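Local coordinates for protein putative uronate isomerase (Thermotoga maritima, PDB 4NAR) that is probably a lactate racemase-like enzyme, although it has been named a putative uronate isomerase, at residues Val224-Tyr237 with Glu250-Lys262. Residues are numbered along the deposited sequence; the frame is centred on the assembly and turned at random.
Sequences VYEEEEEVIPRALY and EKACELSSQLHVK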
# COMPACT_ATOMS: atom_id res chain seq x y z
N VAL A 224 4.14 7.99 -11.21
CA VAL A 224 5.14 8.39 -10.22
C VAL A 224 4.97 9.89 -9.97
O VAL A 224 4.72 10.67 -10.90
CB VAL A 224 6.58 8.05 -10.68
CG1 VAL A 224 7.58 8.30 -9.56
CG2 VAL A 224 6.68 6.61 -11.14
N TYR A 225 5.08 10.30 -8.71
CA TYR A 225 4.82 11.69 -8.35
C TYR A 225 5.56 12.09 -7.08
O TYR A 225 6.01 11.25 -6.30
CB TYR A 225 3.33 11.92 -8.15
CG TYR A 225 2.72 10.83 -7.30
CD1 TYR A 225 2.22 9.68 -7.90
CD2 TYR A 225 2.68 10.92 -5.91
CE1 TYR A 225 1.69 8.64 -7.14
CE2 TYR A 225 2.14 9.88 -5.13
CZ TYR A 225 1.65 8.75 -5.76
OH TYR A 225 1.11 7.71 -5.03
N GLU A 226 5.66 13.40 -6.88
CA GLU A 226 6.11 13.95 -5.61
C GLU A 226 4.93 14.52 -4.86
O GLU A 226 3.91 14.89 -5.46
CB GLU A 226 7.14 15.04 -5.83
CG GLU A 226 8.46 14.54 -6.35
CD GLU A 226 9.17 15.58 -7.18
OE1 GLU A 226 8.58 16.66 -7.43
OE2 GLU A 226 10.33 15.32 -7.59
N GLU A 227 5.06 14.59 -3.54
CA GLU A 227 4.09 15.28 -2.71
C GLU A 227 4.80 16.29 -1.83
O GLU A 227 5.58 15.92 -0.94
CB GLU A 227 3.29 14.30 -1.85
CG GLU A 227 2.31 15.01 -0.94
CD GLU A 227 1.19 14.09 -0.48
OE1 GLU A 227 1.26 12.87 -0.79
OE2 GLU A 227 0.25 14.60 0.18
N GLU A 228 4.56 17.58 -2.08
CA GLU A 228 5.12 18.62 -1.23
C GLU A 228 4.00 19.24 -0.40
O GLU A 228 3.82 18.93 0.79
CB GLU A 228 5.84 19.67 -2.07
CG GLU A 228 7.09 19.15 -2.79
CD GLU A 228 7.98 20.27 -3.30
OE1 GLU A 228 8.02 20.47 -4.54
OE2 GLU A 228 8.64 20.96 -2.48
N GLU A 229 3.25 20.14 -1.04
CA GLU A 229 2.01 20.64 -0.47
C GLU A 229 0.87 20.16 -1.35
O GLU A 229 -0.26 20.01 -0.89
CB GLU A 229 2.04 22.16 -0.36
CG GLU A 229 3.13 22.66 0.56
CD GLU A 229 2.74 23.94 1.26
OE1 GLU A 229 1.70 24.54 0.86
OE2 GLU A 229 3.47 24.34 2.21
N GLU A 230 1.19 19.94 -2.62
CA GLU A 230 0.30 19.30 -3.57
C GLU A 230 1.03 18.12 -4.22
O GLU A 230 2.24 17.91 -4.00
CB GLU A 230 -0.13 20.30 -4.65
CG GLU A 230 -1.24 21.24 -4.23
CD GLU A 230 -2.03 21.79 -5.42
OE1 GLU A 230 -3.21 21.39 -5.58
OE2 GLU A 230 -1.48 22.61 -6.18
N VAL A 231 0.29 17.36 -5.02
CA VAL A 231 0.88 16.27 -5.79
C VAL A 231 1.48 16.83 -7.08
O VAL A 231 0.79 17.48 -7.87
CB VAL A 231 -0.18 15.17 -6.10
CG1 VAL A 231 0.30 14.22 -7.21
CG2 VAL A 231 -0.53 14.40 -4.83
N ILE A 232 2.77 16.58 -7.28
CA ILE A 232 3.45 16.95 -8.52
C ILE A 232 3.64 15.69 -9.35
O ILE A 232 4.50 14.86 -9.03
CB ILE A 232 4.86 17.56 -8.23
CG1 ILE A 232 4.75 18.67 -7.19
CG2 ILE A 232 5.50 18.10 -9.51
CD1 ILE A 232 5.48 18.36 -5.91
N PRO A 233 2.82 15.53 -10.40
CA PRO A 233 2.99 14.37 -11.28
C PRO A 233 4.38 14.42 -11.93
O PRO A 233 4.85 15.51 -12.28
CB PRO A 233 1.91 14.57 -12.35
CG PRO A 233 0.88 15.43 -11.70
CD PRO A 233 1.64 16.34 -10.75
N ARG A 234 5.03 13.27 -12.09
CA ARG A 234 6.38 13.24 -12.63
C ARG A 234 6.54 12.24 -13.77
O ARG A 234 7.43 12.38 -14.62
CB ARG A 234 7.36 12.93 -11.50
CG ARG A 234 7.43 14.03 -10.43
CD ARG A 234 8.00 15.37 -10.99
NE ARG A 234 9.19 15.10 -11.80
CZ ARG A 234 10.42 15.01 -11.31
NH1 ARG A 234 10.63 15.20 -10.01
NH2 ARG A 234 11.45 14.74 -12.11
N ALA A 235 5.69 11.21 -13.79
CA ALA A 235 5.73 10.20 -14.85
C ALA A 235 4.48 9.34 -14.87
O ALA A 235 3.90 9.05 -13.83
CB ALA A 235 6.96 9.31 -14.73
N LEU A 236 4.10 8.93 -16.08
CA LEU A 236 3.02 7.98 -16.28
C LEU A 236 3.53 6.93 -17.26
O LEU A 236 3.68 7.20 -18.46
CB LEU A 236 1.79 8.70 -16.87
CG LEU A 236 0.38 8.23 -16.45
CD1 LEU A 236 -0.61 8.34 -17.63
CD2 LEU A 236 0.37 6.83 -15.85
N TYR A 237 3.85 5.74 -16.76
CA TYR A 237 4.38 4.69 -17.62
C TYR A 237 3.24 3.77 -18.05
O TYR A 237 2.70 3.00 -17.24
CB TYR A 237 5.50 3.92 -16.91
CG TYR A 237 6.68 4.80 -16.58
CD1 TYR A 237 7.16 5.72 -17.49
CD2 TYR A 237 7.31 4.71 -15.34
CE1 TYR A 237 8.26 6.54 -17.19
CE2 TYR A 237 8.40 5.52 -15.03
CZ TYR A 237 8.87 6.44 -15.96
OH TYR A 237 9.95 7.25 -15.67
N GLU A 250 9.40 -1.53 -13.17
CA GLU A 250 10.86 -1.39 -13.04
C GLU A 250 11.31 0.04 -13.37
O GLU A 250 12.16 0.61 -12.68
CB GLU A 250 11.59 -2.41 -13.91
CG GLU A 250 11.74 -3.74 -13.21
CD GLU A 250 11.96 -4.91 -14.17
OE1 GLU A 250 11.87 -4.72 -15.41
OE2 GLU A 250 12.21 -6.03 -13.66
N LYS A 251 10.73 0.60 -14.42
CA LYS A 251 11.01 1.99 -14.74
C LYS A 251 10.55 2.88 -13.60
O LYS A 251 11.29 3.78 -13.18
CB LYS A 251 10.32 2.39 -16.04
CG LYS A 251 11.25 2.37 -17.25
CD LYS A 251 10.85 1.27 -18.25
CE LYS A 251 11.33 1.58 -19.68
NZ LYS A 251 10.68 0.68 -20.70
N ALA A 252 9.34 2.62 -13.11
CA ALA A 252 8.78 3.39 -12.00
C ALA A 252 9.71 3.40 -10.80
O ALA A 252 9.98 4.46 -10.23
CB ALA A 252 7.43 2.82 -11.59
N CYS A 253 10.22 2.23 -10.42
CA CYS A 253 11.08 2.11 -9.24
C CYS A 253 12.39 2.90 -9.37
O CYS A 253 12.89 3.46 -8.38
CB CYS A 253 11.40 0.63 -8.98
SG CYS A 253 9.99 -0.33 -8.39
N GLU A 254 12.95 2.92 -10.58
CA GLU A 254 14.16 3.68 -10.85
C GLU A 254 13.95 5.17 -10.63
O GLU A 254 14.80 5.85 -10.07
CB GLU A 254 14.70 3.40 -12.25
CG GLU A 254 16.05 4.05 -12.52
CD GLU A 254 17.02 3.92 -11.33
OE1 GLU A 254 17.40 2.77 -10.99
OE2 GLU A 254 17.42 4.97 -10.75
N LEU A 255 12.79 5.69 -11.04
CA LEU A 255 12.49 7.10 -10.83
C LEU A 255 12.18 7.38 -9.36
O LEU A 255 12.76 8.30 -8.76
CB LEU A 255 11.34 7.59 -11.72
CG LEU A 255 11.09 9.10 -11.56
CD1 LEU A 255 12.37 9.91 -11.83
CD2 LEU A 255 9.93 9.60 -12.42
N SER A 256 11.28 6.56 -8.79
CA SER A 256 10.94 6.65 -7.36
C SER A 256 12.17 6.57 -6.44
O SER A 256 12.26 7.31 -5.46
CB SER A 256 9.93 5.56 -6.98
OG SER A 256 9.98 5.28 -5.58
N SER A 257 13.12 5.71 -6.76
CA SER A 257 14.32 5.58 -5.93
C SER A 257 15.19 6.85 -5.92
O SER A 257 16.01 7.04 -5.03
CB SER A 257 15.13 4.34 -6.31
OG SER A 257 15.69 4.46 -7.61
N GLN A 258 15.00 7.73 -6.90
CA GLN A 258 15.77 8.97 -6.99
C GLN A 258 15.00 10.12 -6.38
O GLN A 258 15.57 11.13 -6.00
CB GLN A 258 16.06 9.32 -8.45
CG GLN A 258 17.07 8.43 -9.18
CD GLN A 258 17.20 8.83 -10.65
OE1 GLN A 258 16.45 8.36 -11.51
NE2 GLN A 258 18.15 9.73 -10.94
N LEU A 259 13.68 9.97 -6.30
CA LEU A 259 12.81 11.06 -5.90
C LEU A 259 12.27 10.90 -4.47
O LEU A 259 11.98 11.89 -3.78
CB LEU A 259 11.64 11.13 -6.87
CG LEU A 259 11.61 12.17 -8.00
CD1 LEU A 259 12.95 12.29 -8.71
CD2 LEU A 259 10.52 11.81 -8.98
N HIS A 260 12.13 9.65 -4.02
CA HIS A 260 11.41 9.40 -2.77
C HIS A 260 12.27 9.07 -1.54
O HIS A 260 11.75 8.69 -0.49
CB HIS A 260 10.33 8.34 -2.99
CG HIS A 260 9.28 8.74 -3.98
ND1 HIS A 260 8.65 7.84 -4.81
CD2 HIS A 260 8.73 9.95 -4.26
CE1 HIS A 260 7.76 8.46 -5.55
NE2 HIS A 260 7.79 9.75 -5.24
N VAL A 261 13.58 9.22 -1.67
CA VAL A 261 14.46 9.03 -0.52
C VAL A 261 15.04 10.35 0.01
O VAL A 261 15.72 11.08 -0.71
CB VAL A 261 15.58 8.00 -0.80
CG1 VAL A 261 16.50 7.83 0.42
CG2 VAL A 261 14.98 6.66 -1.20
N LYS A 262 14.73 10.66 1.28
CA LYS A 262 15.33 11.79 1.99
C LYS A 262 16.58 11.34 2.75
O LYS A 262 16.59 10.30 3.41
CB LYS A 262 14.34 12.39 3.00
CG LYS A 262 13.08 13.03 2.38
CD LYS A 262 13.43 14.18 1.45
CE LYS A 262 12.20 15.04 1.14
NZ LYS A 262 12.51 16.06 0.09
O HOH W 1 12.24 5.85 -15.11
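Val224 packs against Leu255, Ala252 and His260, a worked example of one beta-branched side chain meeting several neighbours. Its CB lies against Leu255 CD2. Val224 CG1, anti to the backbone N (chi1 -172°), meets Leu255 CD2 at 3.9 Å and His260 CE1 obliquely; Val224 CG2 reaches Ala252 CB, also at 3.9 Å. Leu255 CD2 further touches Ala235 CB, 3.8 Å away. Beside this apolar patch, Lys251 CB sits over one face of the Tyr237 ring in a CH-pi contact, while a water donates to both Tyr237 OH and Lys251 O; the hydroxyl also bonds Glu6. At the other end Leu259 CD2 covers a face of the Arg234 guanidinium, whose edge is turned to Glu226 in a salt bridge. Just past the helix, His260 NE2 donates to Tyr225 O (2.6 Å, 163° at the hydrogen), with the oxygen near the ring plane, and ND1 pairs with Ser256 OG, fixing the ring's rotation from both nitrogens. A leucine in its place would probably leave Tyr225 O and Ser256 OG without these partners. The whole is a beta hairpin next to the outermost strand 5-6 of a mixed sheet, with a classic beta bulge where Arg234 and Ala235 face Val224, covered by the following helix.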